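PDB 3I4J: aminotransferase, class III from Deinococcus radiodurans, which probably catalyses the transfer of amino groups with the help of pyridoxal phosphate, as class III aminotransferases do. Local coordinates for residues 193-198 and 227-232; 124-129 and 158-163; 85-90 and 251-256; 174-179 and 214-219. The protein carries 1 engineered substitution. One frame throughout, in Å; residues are numbered along the deposited sequence.

Contact 1 (193-198 and 227-232); sequences AFMAEP and IFIADE
A beta-alpha-beta unit of the central mixed sheet brings these residues together: strands 193-196 and 227-231, joined through helix 213-224, run parallel, 14° apart, pairing A193 with I227, F194 with F228, M195 with I229 and A196 with A230. Such a sheet, with helices on both sides, is consistent with the large domain of fold type I pyridoxal-phosphate enzymes. Four backbone hydrogen bonds join the strands. F194 N reaches I227 O at 2.9 Å, and I229 N reaches F194 O almost straight (174° at the hydrogen). A196 N then bonds to I229 O, and D231 N bonds to A196 O at 2.8 Å, from above the carbonyl plane. On the face turned to helix 213-224, chi1 of 177° sends the F228 ring alongside F194, with F194 CD2 3.9 Å from F228 CD1. F194 O lies in the plane of the F228 ring, at its edge. The other face, under helix 98-115, is apolar: M195 CG lies 3.8 Å from I229 CG2. A193 suits its tight place, CB being only 3.0 Å from I227 O. P198 lies across the E232 chain, its CG within 3.4 Å of E232 OE2. This carboxylate is gripped by S235 and by the backbone N of A245 and L246, so a buried acidic group is met by several donors, while the backbone bonds satisfy polar atoms inside an apolar layer.

Contact 2 (124-129 and 158-163); sequences VITRVP and EAWPKL
W160 lays the six-membered ring of its indole over V124, whose CB stands 4.0 Å from the ring centroid and 29° off its normal, a CH-pi contact, while T126 CG2 sits at the ring edge. A broad flat indole suits this place because it can cover the beta-branched V124 and still send NE1 out to L154 O. With an alanine here, V124 would probably lose its aromatic lid and L154 O that donor. Beside it I125 stands nearly perpendicular to P161, I125 CG1 touching P161 CG at 3.6 Å, and I125 CG2 also meets L163 CB on the side facing helix 178-186. T126 and K162 form the polar pair. Because OG1 sits between the backbone N and the carbonyl carbon (chi1 55°), it meets K162 NZ at 2.7 Å, the lysine chain bending at chi2 to come back over the strand. Water 1 accepts from T126 OG1 at 2.6 Å and donates to V124 O and to P161 O. Backbone bonds lead from V124 N to A159 O and from T126 N to P161 O, then into short strand 162-163, which pairs in parallel at the sheet edge: L163 N bonds to T126 O at 2.8 Å and V128 N to L163 O. The threonine hydroxyl thus links lysine and water on one face of this edge, while I125 and L163 make the other apolar.

Contact 3 (85-90 and 251-256); sequences VGLPTF and GVTPDI
Torsions bring L87 and T253 together: chi1 of -57° swings the isobutyl group of L87 toward T253, whose CG2 is turned opposite its own carbonyl carbon, and the CD2 branch of L87 touches T253 CG2 at 3.6 Å. The two side chains run antiparallel, passing one another methyl against methyl. F90 is set by chi1 -77°, which directs its ring to the backbone of the other loop. There P254 O lies in the ring plane, at the edge, 3.5 Å from F90 CE2, and D255 O approaches CE2 obliquely at 3.7 Å. Aromatic hydrogens are slightly positive, so carbonyl oxygens are reasonable neighbours for them, although no hydrogen bond joins the two segments. One face of the F90 ring carries L87 CB, 3.6 Å above its plane and offset toward the rim. The type I turn from L87 to F90, closed by F90 N to L87 O at 3.0 Å, is consistent with that closeness. Just before it, G86 takes the positive phi that ends helix 72-84 in a Schellman motif, a conformation that favours glycine. N3 of the second subunit bonds to the P88 and F90 carbonyls, tying the turn into the dimer. The contact joins the end of helix 72-84 to the loop entering strand 256-259, with L274 of strand 271-275 against L87 and F90, P277 of helix 277-284 against F90, and P254 on A230 of strand 227-231.

Contact 4 (174-179 and 214-219); sequences EDAEGL and YERVRD
R216 presents the edge of its guanidinium to E177: CG of the glutamate lies in the guanidinium plane, 3.6 Å from R216 NH1, and the carboxylate is turned 61° against it, OE1 coming in obliquely. The contact packs two helical elements together, helix 213-224, the crossover helix of a beta-alpha-beta unit, and the joint between helices 172-176 and 178-186, on one face of the central sheet. Bends at chi2 and chi3, both 55°, curl the arginine chain back to the acid, where R216 NH1 and E177 OE1 form a salt bridge of 3.0 Å whose hydrogen bond is weak. The glutamate has another cationic mate, since its OE2 is paired with R180 NE. Arginine suits this partly exposed place because its stem is apolar: R216 CB lies 3.6 Å from A176 CB, with R216 CG also close by. A leucine in its place would probably cost E177 OE1 its cationic partner on helix 213-224. Deeper in, the small methyl of A176 lets the helices approach, their nearest CA atoms, those of A176 and V217, being 5.9 Å apart. L179 lies nearly perpendicular to V217, and both touch F194 on strand 191-196. The branched V217 serves two partners, placing CG2 3.9 Å from A176 CB and CG1 3.9 Å from L179 CD2.

How the contacts relate
Contact 1 is the most buried of the four, and contact 2 extends the same sheet: strands 191-196 and 123-127 are neighbours, joined by backbone bonds of I125 with A193 and M195. Both are held by backbone hydrogen bonds, but contact 2, at the sheet edge, adds a water and a lysine. Contact 4 lies over the sheet, helix 213-224 serving it and the crossover of contact 1, and relies on methyl packing plus one salt bridge near the surface. Contact 3 rests on van der Waals contact between loops, yet D255 links it to F228 of contact 1 and to R218 of contact 4. R127 of contact 2 and P198 of contact 1 share Y214 OH.

Contact 1 (193-198 and 227-232)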
loop_
_atom_site.group_PDB
_atom_site.type_symbol
_atom_site.label_atom_id
_atom_site.label_comp_id
_atom_site.label_asym_id
_atom_site.label_seq_id
_atom_site.Cartn_x
_atom_site.Cartn_y
_atom_site.Cartn_z
ATOM N N ALA C 193 -19.970 -6.280 13.779
ATOM C CA ALA C 193 -20.030 -6.840 12.434
ATOM C C ALA C 193 -19.657 -8.307 12.337
ATOM O O ALA C 193 -19.223 -8.927 13.307
ATOM C CB ALA C 193 -19.104 -6.029 11.506
ATOM N N PHE C 194 -19.856 -8.842 11.138
ATOM C CA PHE C 194 -19.489 -10.208 10.796
ATOM C C PHE C 194 -18.788 -10.067 9.460
ATOM O O PHE C 194 -19.366 -9.539 8.502
ATOM C CB PHE C 194 -20.706 -11.120 10.622
ATOM C CG PHE C 194 -20.372 -12.448 9.988
ATOM C CD1 PHE C 194 -19.451 -13.309 10.585
ATOM C CD2 PHE C 194 -20.945 -12.821 8.776
ATOM C CE1 PHE C 194 -19.102 -14.522 9.981
ATOM C CE2 PHE C 194 -20.603 -14.031 8.166
ATOM C CZ PHE C 194 -19.679 -14.880 8.771
ATOM N N MET C 195 -17.540 -10.519 9.398
ATOM C CA MET C 195 -16.766 -10.439 8.171
ATOM C C MET C 195 -16.360 -11.837 7.716
ATOM O O MET C 195 -15.919 -12.660 8.522
ATOM C CB MET C 195 -15.512 -9.563 8.387
ATOM C CG MET C 195 -14.650 -9.368 7.132
ATOM S SD MET C 195 -13.332 -8.102 7.326
ATOM C CE MET C 195 -12.379 -8.800 8.645
ATOM N N ALA C 196 -16.518 -12.106 6.423
ATOM C CA ALA C 196 -16.152 -13.403 5.871
ATOM C C ALA C 196 -15.839 -13.348 4.382
ATOM O O ALA C 196 -16.338 -12.482 3.662
ATOM C CB ALA C 196 -17.278 -14.415 6.113
ATOM N N GLU C 197 -14.993 -14.274 3.932
ATOM C CA GLU C 197 -14.663 -14.394 2.514
ATOM C C GLU C 197 -15.794 -15.287 2.009
ATOM O O GLU C 197 -16.003 -16.366 2.553
ATOM C CB GLU C 197 -13.359 -15.164 2.303
ATOM C CG GLU C 197 -12.100 -14.549 2.876
ATOM C CD GLU C 197 -10.921 -15.505 2.778
ATOM O OE1 GLU C 197 -10.801 -16.404 3.639
ATOM O OE2 GLU C 197 -10.128 -15.369 1.829
ATOM N N PRO C 198 -16.530 -14.862 0.971
ATOM C CA PRO C 198 -17.617 -15.724 0.487
ATOM C C PRO C 198 -17.082 -17.121 0.157
ATOM O O PRO C 198 -17.681 -18.141 0.515
ATOM C CB PRO C 198 -18.123 -14.977 -0.744
ATOM C CG PRO C 198 -17.905 -13.535 -0.364
ATOM C CD PRO C 198 -16.506 -13.580 0.249
ATOM N N ILE C 227 -23.204 -5.145 10.949
ATOM C CA ILE C 227 -22.706 -4.894 9.602
ATOM C C ILE C 227 -22.135 -6.170 8.988
ATOM O O ILE C 227 -21.289 -6.829 9.590
ATOM C CB ILE C 227 -21.588 -3.814 9.623
ATOM C CG1 ILE C 227 -22.165 -2.465 10.073
ATOM C CG2 ILE C 227 -20.950 -3.687 8.246
ATOM C CD1 ILE C 227 -23.156 -1.862 9.102
ATOM N N PHE C 228 -22.607 -6.517 7.795
ATOM C CA PHE C 228 -22.123 -7.701 7.097
ATOM C C PHE C 228 -21.039 -7.249 6.115
ATOM O O PHE C 228 -21.296 -6.491 5.169
ATOM C CB PHE C 228 -23.290 -8.390 6.374
ATOM C CG PHE C 228 -22.897 -9.591 5.549
ATOM C CD1 PHE C 228 -21.739 -10.319 5.825
ATOM C CD2 PHE C 228 -23.724 -10.022 4.516
ATOM C CE1 PHE C 228 -21.418 -11.456 5.080
ATOM C CE2 PHE C 228 -23.413 -11.155 3.769
ATOM C CZ PHE C 228 -22.257 -11.875 4.051
ATOM N N ILE C 229 -19.811 -7.688 6.374
ATOM C CA ILE C 229 -18.679 -7.325 5.530
ATOM C C ILE C 229 -18.258 -8.529 4.702
ATOM O O ILE C 229 -17.966 -9.584 5.252
ATOM C CB ILE C 229 -17.461 -6.881 6.380
ATOM C CG1 ILE C 229 -17.854 -5.723 7.305
ATOM C CG2 ILE C 229 -16.319 -6.451 5.465
ATOM C CD1 ILE C 229 -16.794 -5.374 8.348
ATOM N N ALA C 230 -18.242 -8.374 3.381
ATOM C CA ALA C 230 -17.819 -9.454 2.504
ATOM C C ALA C 230 -16.385 -9.171 2.071
ATOM O O ALA C 230 -16.116 -8.161 1.415
ATOM C CB ALA C 230 -18.718 -9.541 1.283
ATOM N N ASP C 231 -15.471 -10.053 2.462
ATOM C CA ASP C 231 -14.066 -9.907 2.098
ATOM C C ASP C 231 -13.900 -10.571 0.739
ATOM O O ASP C 231 -13.761 -11.796 0.641
ATOM C CB ASP C 231 -13.170 -10.590 3.138
ATOM C CG ASP C 231 -11.690 -10.455 2.809
ATOM O OD1 ASP C 231 -11.368 -10.085 1.667
ATOM O OD2 ASP C 231 -10.850 -10.737 3.687
ATOM N N GLU C 232 -13.940 -9.753 -0.309
ATOM C CA GLU C 232 -13.816 -10.235 -1.681
ATOM C C GLU C 232 -12.454 -9.891 -2.273
ATOM O O GLU C 232 -12.298 -9.854 -3.493
ATOM C CB GLU C 232 -14.916 -9.619 -2.551
ATOM C CG GLU C 232 -16.331 -9.973 -2.104
ATOM C CD GLU C 232 -17.007 -11.003 -2.996
ATOM O OE1 GLU C 232 -16.335 -11.587 -3.876
ATOM O OE2 GLU C 232 -18.223 -11.234 -2.812
#

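Contact 2 (124-129 and 158-163)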
loop_
_atom_site.group_PDB
_atom_site.type_symbol
_atom_site.label_atom_id
_atom_site.label_comp_id
_atom_site.label_asym_id
_atom_site.label_seq_id
_atom_site.Cartn_x
_atom_site.Cartn_y
_atom_site.Cartn_z
ATOM N N VAL C 124 -16.099 -7.958 16.272
ATOM C CA VAL C 124 -16.089 -8.266 14.852
ATOM C C VAL C 124 -15.952 -9.774 14.729
ATOM O O VAL C 124 -14.898 -10.341 14.997
ATOM C CB VAL C 124 -14.913 -7.598 14.110
ATOM C CG1 VAL C 124 -14.957 -7.984 12.630
ATOM C CG2 VAL C 124 -14.988 -6.081 14.259
ATOM N N ILE C 125 -17.044 -10.429 14.361
ATOM C CA ILE C 125 -17.025 -11.869 14.208
ATOM C C ILE C 125 -16.361 -12.239 12.894
ATOM O O ILE C 125 -16.658 -11.644 11.860
ATOM C CB ILE C 125 -18.453 -12.453 14.187
ATOM C CG1 ILE C 125 -19.154 -12.152 15.514
ATOM C CG2 ILE C 125 -18.396 -13.964 13.927
ATOM C CD1 ILE C 125 -20.627 -12.505 15.528
ATOM N N THR C 126 -15.436 -13.194 12.952
ATOM C CA THR C 126 -14.785 -13.703 11.757
ATOM C C THR C 126 -14.950 -15.217 11.818
ATOM O O THR C 126 -15.339 -15.764 12.848
ATOM C CB THR C 126 -13.289 -13.298 11.656
ATOM O OG1 THR C 126 -12.585 -13.708 12.831
ATOM C CG2 THR C 126 -13.176 -11.782 11.483
ATOM N N ARG C 127 -14.644 -15.897 10.727
ATOM C CA ARG C 127 -14.859 -17.336 10.657
ATOM C C ARG C 127 -13.602 -18.169 10.438
ATOM O O ARG C 127 -12.738 -17.807 9.643
ATOM C CB ARG C 127 -15.859 -17.598 9.529
ATOM C CG ARG C 127 -16.386 -19.013 9.397
ATOM C CD ARG C 127 -17.309 -19.081 8.175
ATOM N NE ARG C 127 -16.576 -18.720 6.961
ATOM C CZ ARG C 127 -17.136 -18.384 5.803
ATOM N NH1 ARG C 127 -18.456 -18.357 5.675
ATOM N NH2 ARG C 127 -16.368 -18.065 4.769
ATOM N N VAL C 128 -13.516 -19.289 11.150
ATOM C CA VAL C 128 -12.390 -20.203 11.014
ATOM C C VAL C 128 -12.398 -20.674 9.556
ATOM O O VAL C 128 -13.460 -20.955 8.995
ATOM C CB VAL C 128 -12.555 -21.430 11.950
ATOM C CG1 VAL C 128 -11.422 -22.420 11.726
ATOM C CG2 VAL C 128 -12.585 -20.983 13.405
ATOM N N PRO C 129 -11.221 -20.753 8.916
ATOM C CA PRO C 129 -9.881 -20.446 9.421
ATOM C C PRO C 129 -9.361 -19.123 8.856
ATOM O O PRO C 129 -8.149 -18.902 8.790
ATOM C CB PRO C 129 -9.072 -21.620 8.908
ATOM C CG PRO C 129 -9.615 -21.744 7.502
ATOM C CD PRO C 129 -11.124 -21.517 7.656
ATOM N N GLU C 158 -11.386 -10.132 23.329
ATOM C CA GLU C 158 -12.821 -10.403 23.321
ATOM C C GLU C 158 -13.542 -9.771 22.138
ATOM O O GLU C 158 -14.703 -10.083 21.874
ATOM C CB GLU C 158 -13.462 -9.906 24.624
ATOM C CG GLU C 158 -12.898 -10.546 25.881
ATOM C CD GLU C 158 -11.785 -9.730 26.510
ATOM O OE1 GLU C 158 -10.850 -9.323 25.790
ATOM O OE2 GLU C 158 -11.847 -9.502 27.736
ATOM N N ALA C 159 -12.857 -8.887 21.423
ATOM C CA ALA C 159 -13.461 -8.210 20.280
ATOM C C ALA C 159 -13.470 -9.075 19.029
ATOM O O ALA C 159 -14.083 -8.711 18.022
ATOM C CB ALA C 159 -12.715 -6.900 19.995
ATOM N N TRP C 160 -12.808 -10.225 19.089
ATOM C CA TRP C 160 -12.725 -11.079 17.916
ATOM C C TRP C 160 -13.205 -12.515 18.077
ATOM O O TRP C 160 -12.417 -13.456 18.007
ATOM C CB TRP C 160 -11.287 -11.055 17.377
ATOM C CG TRP C 160 -10.813 -9.662 17.086
ATOM C CD1 TRP C 160 -10.254 -8.779 17.971
ATOM C CD2 TRP C 160 -10.964 -8.947 15.852
ATOM N NE1 TRP C 160 -10.057 -7.561 17.366
ATOM C CE2 TRP C 160 -10.484 -7.635 16.066
ATOM C CE3 TRP C 160 -11.462 -9.287 14.586
ATOM C CZ2 TRP C 160 -10.488 -6.662 15.061
ATOM C CZ3 TRP C 160 -11.466 -8.319 13.586
ATOM C CH2 TRP C 160 -10.982 -7.022 13.831
ATOM N N PRO C 161 -14.520 -12.698 18.288
ATOM C CA PRO C 161 -15.087 -14.039 18.446
ATOM C C PRO C 161 -15.007 -14.781 17.111
ATOM O O PRO C 161 -15.013 -14.163 16.049
ATOM C CB PRO C 161 -16.522 -13.760 18.888
ATOM C CG PRO C 161 -16.831 -12.455 18.240
ATOM C CD PRO C 161 -15.556 -11.664 18.444
ATOM N N LYS C 162 -14.936 -16.104 17.173
ATOM C CA LYS C 162 -14.822 -16.916 15.970
ATOM C C LYS C 162 -16.024 -17.803 15.680
ATOM O O LYS C 162 -16.553 -18.460 16.574
ATOM C CB LYS C 162 -13.569 -17.789 16.063
ATOM C CG LYS C 162 -12.260 -16.998 16.024
ATOM C CD LYS C 162 -12.039 -16.397 14.649
ATOM C CE LYS C 162 -10.658 -15.761 14.520
ATOM N NZ LYS C 162 -10.391 -15.307 13.119
ATOM N N LEU C 163 -16.440 -17.811 14.418
ATOM C CA LEU C 163 -17.551 -18.633 13.961
ATOM C C LEU C 163 -16.912 -19.900 13.392
ATOM O O LEU C 163 -15.829 -19.844 12.798
ATOM C CB LEU C 163 -18.333 -17.919 12.850
ATOM C CG LEU C 163 -19.555 -18.656 12.293
ATOM C CD1 LEU C 163 -20.658 -18.646 13.351
ATOM C CD2 LEU C 163 -20.044 -17.979 11.014
HETATM O O HOH W 1 -13.131 -12.408 14.981
#

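Contact 3 (85-90 and 251-256)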
loop_
_atom_site.group_PDB
_atom_site.type_symbol
_atom_site.label_atom_id
_atom_site.label_comp_id
_atom_site.label_asym_id
_atom_site.label_seq_id
_atom_site.Cartn_x
_atom_site.Cartn_y
_atom_site.Cartn_z
ATOM N N VAL C 85 -20.374 -4.417 -10.095
ATOM C CA VAL C 85 -20.578 -5.409 -9.042
ATOM C C VAL C 85 -22.003 -5.523 -8.525
ATOM O O VAL C 85 -22.264 -6.278 -7.592
ATOM C CB VAL C 85 -19.630 -5.165 -7.846
ATOM C CG1 VAL C 85 -18.190 -5.159 -8.333
ATOM C CG2 VAL C 85 -19.961 -3.847 -7.160
ATOM N N GLY C 86 -22.922 -4.774 -9.124
ATOM C CA GLY C 86 -24.313 -4.852 -8.701
ATOM C C GLY C 86 -24.635 -4.108 -7.420
ATOM O O GLY C 86 -25.588 -4.454 -6.715
ATOM N N LEU C 87 -23.838 -3.086 -7.115
ATOM C CA LEU C 87 -24.035 -2.254 -5.929
ATOM C C LEU C 87 -23.983 -0.808 -6.424
ATOM O O LEU C 87 -23.211 0.002 -5.917
ATOM C CB LEU C 87 -22.908 -2.499 -4.917
ATOM C CG LEU C 87 -22.714 -3.947 -4.451
ATOM C CD1 LEU C 87 -21.500 -4.036 -3.531
ATOM C CD2 LEU C 87 -23.971 -4.423 -3.720
ATOM N N PRO C 88 -24.832 -0.464 -7.408
ATOM C CA PRO C 88 -24.886 0.878 -7.998
ATOM C C PRO C 88 -24.963 2.105 -7.090
ATOM O O PRO C 88 -24.518 3.183 -7.482
ATOM C CB PRO C 88 -26.073 0.783 -8.960
ATOM C CG PRO C 88 -26.972 -0.209 -8.287
ATOM C CD PRO C 88 -25.986 -1.267 -7.851
ATOM N N THR C 89 -25.514 1.958 -5.891
ATOM C CA THR C 89 -25.635 3.088 -4.976
ATOM C C THR C 89 -24.526 3.159 -3.930
ATOM O O THR C 89 -24.459 4.116 -3.162
ATOM C CB THR C 89 -26.968 3.043 -4.202
ATOM O OG1 THR C 89 -26.974 1.897 -3.341
ATOM C CG2 THR C 89 -28.148 2.954 -5.160
ATOM N N PHE C 90 -23.658 2.152 -3.898
ATOM C CA PHE C 90 -22.585 2.115 -2.908
ATOM C C PHE C 90 -21.460 3.122 -3.143
ATOM O O PHE C 90 -21.216 3.556 -4.276
ATOM C CB PHE C 90 -22.011 0.694 -2.814
ATOM C CG PHE C 90 -22.876 -0.260 -2.030
ATOM C CD1 PHE C 90 -24.256 -0.291 -2.221
ATOM C CD2 PHE C 90 -22.308 -1.140 -1.113
ATOM C CE1 PHE C 90 -25.056 -1.187 -1.509
ATOM C CE2 PHE C 90 -23.094 -2.041 -0.397
ATOM C CZ PHE C 90 -24.473 -2.066 -0.595
ATOM N N GLY C 251 -28.030 -13.615 -5.198
ATOM C CA GLY C 251 -27.811 -12.187 -5.339
ATOM C C GLY C 251 -27.647 -11.413 -4.045
ATOM O O GLY C 251 -27.808 -10.194 -4.029
ATOM N N VAL C 252 -27.318 -12.107 -2.960
ATOM C CA VAL C 252 -27.132 -11.447 -1.668
ATOM C C VAL C 252 -26.072 -10.355 -1.768
ATOM O O VAL C 252 -25.074 -10.507 -2.472
ATOM C CB VAL C 252 -26.709 -12.462 -0.570
ATOM C CG1 VAL C 252 -26.195 -11.725 0.666
ATOM C CG2 VAL C 252 -27.906 -13.335 -0.181
ATOM N N THR C 253 -26.314 -9.250 -1.072
ATOM C CA THR C 253 -25.383 -8.129 -1.060
ATOM C C THR C 253 -25.007 -7.819 0.382
ATOM O O THR C 253 -25.826 -7.953 1.294
ATOM C CB THR C 253 -26.004 -6.867 -1.707
ATOM O OG1 THR C 253 -27.227 -6.530 -1.037
ATOM C CG2 THR C 253 -26.272 -7.110 -3.187
ATOM N N PRO C 254 -23.750 -7.413 0.612
ATOM C CA PRO C 254 -23.277 -7.087 1.955
ATOM C C PRO C 254 -23.492 -5.605 2.238
ATOM O O PRO C 254 -23.996 -4.872 1.385
ATOM C CB PRO C 254 -21.800 -7.439 1.877
ATOM C CG PRO C 254 -21.443 -6.948 0.496
ATOM C CD PRO C 254 -22.645 -7.352 -0.365
ATOM N N ASP C 255 -23.119 -5.176 3.441
ATOM C CA ASP C 255 -23.221 -3.773 3.813
ATOM C C ASP C 255 -21.907 -3.106 3.398
ATOM O O ASP C 255 -21.870 -1.921 3.084
ATOM C CB ASP C 255 -23.457 -3.643 5.316
ATOM C CG ASP C 255 -24.771 -4.269 5.744
ATOM O OD1 ASP C 255 -25.807 -3.930 5.129
ATOM O OD2 ASP C 255 -24.772 -5.094 6.683
ATOM N N ILE C 256 -20.834 -3.892 3.390
ATOM C CA ILE C 256 -19.513 -3.419 2.968
ATOM C C ILE C 256 -18.828 -4.543 2.189
ATOM O O ILE C 256 -18.757 -5.670 2.670
ATOM C CB ILE C 256 -18.595 -3.072 4.160
ATOM C CG1 ILE C 256 -19.163 -1.899 4.956
ATOM C CG2 ILE C 256 -17.200 -2.713 3.642
ATOM C CD1 ILE C 256 -18.401 -1.615 6.252
#

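Contact 4 (174-179 and 214-219)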
loop_
_atom_site.group_PDB
_atom_site.type_symbol
_atom_site.label_atom_id
_atom_site.label_comp_id
_atom_site.label_asym_id
_atom_site.label_seq_id
_atom_site.Cartn_x
_atom_site.Cartn_y
_atom_site.Cartn_z
ATOM N N GLU C 174 -29.038 -24.132 7.571
ATOM C CA GLU C 174 -28.836 -24.768 8.862
ATOM C C GLU C 174 -27.418 -24.489 9.369
ATOM O O GLU C 174 -27.206 -24.221 10.551
ATOM C CB GLU C 174 -29.056 -26.274 8.716
ATOM C CG GLU C 174 -28.888 -27.084 9.984
ATOM C CD GLU C 174 -28.929 -28.580 9.706
ATOM O OE1 GLU C 174 -29.885 -29.035 9.037
ATOM O OE2 GLU C 174 -28.007 -29.298 10.152
ATOM N N ASP C 175 -26.455 -24.547 8.457
ATOM C CA ASP C 175 -25.050 -24.312 8.797
ATOM C C ASP C 175 -24.858 -22.852 9.218
ATOM O O ASP C 175 -24.136 -22.553 10.173
ATOM C CB ASP C 175 -24.175 -24.655 7.577
ATOM C CG ASP C 175 -22.692 -24.771 7.914
ATOM O OD1 ASP C 175 -22.356 -25.327 8.982
ATOM O OD2 ASP C 175 -21.859 -24.324 7.093
ATOM N N ALA C 176 -25.527 -21.948 8.509
ATOM C CA ALA C 176 -25.432 -20.517 8.795
ATOM C C ALA C 176 -26.031 -20.154 10.154
ATOM O O ALA C 176 -25.645 -19.156 10.763
ATOM C CB ALA C 176 -26.121 -19.721 7.685
ATOM N N GLU C 177 -26.979 -20.958 10.631
ATOM C CA GLU C 177 -27.603 -20.697 11.923
ATOM C C GLU C 177 -26.570 -20.669 13.045
ATOM O O GLU C 177 -26.845 -20.194 14.145
ATOM C CB GLU C 177 -28.688 -21.742 12.211
ATOM C CG GLU C 177 -30.009 -21.405 11.540
ATOM C CD GLU C 177 -30.683 -20.195 12.165
ATOM O OE1 GLU C 177 -31.362 -19.442 11.438
ATOM O OE2 GLU C 177 -30.544 -20.002 13.391
ATOM N N GLY C 178 -25.374 -21.169 12.762
ATOM C CA GLY C 178 -24.329 -21.138 13.764
ATOM C C GLY C 178 -24.030 -19.694 14.137
ATOM O O GLY C 178 -23.563 -19.415 15.243
ATOM N N LEU C 179 -24.308 -18.771 13.216
ATOM C CA LEU C 179 -24.062 -17.355 13.466
ATOM C C LEU C 179 -25.030 -16.829 14.518
ATOM O O LEU C 179 -24.653 -16.020 15.371
ATOM C CB LEU C 179 -24.192 -16.541 12.169
ATOM C CG LEU C 179 -24.000 -15.021 12.294
ATOM C CD1 LEU C 179 -22.644 -14.710 12.919
ATOM C CD2 LEU C 179 -24.114 -14.373 10.917
ATOM N N TYR C 214 -25.280 -17.900 2.720
ATOM C CA TYR C 214 -25.231 -16.450 2.830
ATOM C C TYR C 214 -26.585 -15.760 2.851
ATOM O O TYR C 214 -26.703 -14.646 3.366
ATOM C CB TYR C 214 -24.323 -15.872 1.747
ATOM C CG TYR C 214 -22.881 -16.232 2.012
ATOM C CD1 TYR C 214 -22.232 -15.782 3.163
ATOM C CD2 TYR C 214 -22.192 -17.091 1.159
ATOM C CE1 TYR C 214 -20.920 -16.197 3.462
ATOM C CE2 TYR C 214 -20.893 -17.510 1.445
ATOM C CZ TYR C 214 -20.266 -17.064 2.594
ATOM O OH TYR C 214 -18.993 -17.514 2.880
ATOM N N GLU C 215 -27.605 -16.412 2.299
ATOM C CA GLU C 215 -28.944 -15.838 2.334
ATOM C C GLU C 215 -29.340 -15.765 3.809
ATOM O O GLU C 215 -29.873 -14.753 4.274
ATOM C CB GLU C 215 -29.942 -16.719 1.568
ATOM C CG GLU C 215 -29.755 -16.724 0.051
ATOM C CD GLU C 215 -28.751 -17.755 -0.442
ATOM O OE1 GLU C 215 -27.980 -18.306 0.372
ATOM O OE2 GLU C 215 -28.729 -18.007 -1.661
ATOM N N ARG C 216 -29.062 -16.843 4.544
ATOM C CA ARG C 216 -29.379 -16.900 5.968
ATOM C C ARG C 216 -28.477 -15.959 6.766
ATOM O O ARG C 216 -28.939 -15.297 7.694
ATOM C CB ARG C 216 -29.259 -18.342 6.485
ATOM C CG ARG C 216 -29.557 -18.518 7.984
ATOM C CD ARG C 216 -30.934 -17.979 8.373
ATOM N NE ARG C 216 -31.996 -18.576 7.571
ATOM C CZ ARG C 216 -32.471 -19.809 7.744
ATOM N NH1 ARG C 216 -31.988 -20.589 8.706
ATOM N NH2 ARG C 216 -33.416 -20.272 6.934
ATOM N N VAL C 217 -27.196 -15.886 6.407
ATOM C CA VAL C 217 -26.279 -14.976 7.095
ATOM C C VAL C 217 -26.774 -13.531 6.949
ATOM O O VAL C 217 -26.804 -12.777 7.919
ATOM C CB VAL C 217 -24.841 -15.067 6.515
ATOM C CG1 VAL C 217 -23.995 -13.886 7.006
ATOM C CG2 VAL C 217 -24.194 -16.374 6.942
ATOM N N ARG C 218 -27.155 -13.154 5.732
ATOM C CA ARG C 218 -27.650 -11.803 5.462
ATOM C C ARG C 218 -28.836 -11.479 6.374
ATOM O O ARG C 218 -28.892 -10.410 6.987
ATOM C CB ARG C 218 -28.074 -11.688 3.994
ATOM C CG ARG C 218 -28.779 -10.383 3.610
ATOM C CD ARG C 218 -27.835 -9.190 3.604
ATOM N NE ARG C 218 -27.673 -8.584 4.920
ATOM C CZ ARG C 218 -26.857 -7.565 5.176
ATOM N NH1 ARG C 218 -26.122 -7.042 4.201
ATOM N NH2 ARG C 218 -26.782 -7.062 6.400
ATOM N N ASP C 219 -29.774 -12.416 6.460
ATOM C CA ASP C 219 -30.963 -12.242 7.288
ATOM C C ASP C 219 -30.634 -12.164 8.773
ATOM O O ASP C 219 -31.161 -11.314 9.486
ATOM C CB ASP C 219 -31.961 -13.376 7.027
ATOM C CG ASP C 219 -32.586 -13.298 5.646
ATOM O OD1 ASP C 219 -32.528 -12.219 5.020
ATOM O OD2 ASP C 219 -33.150 -14.315 5.187
#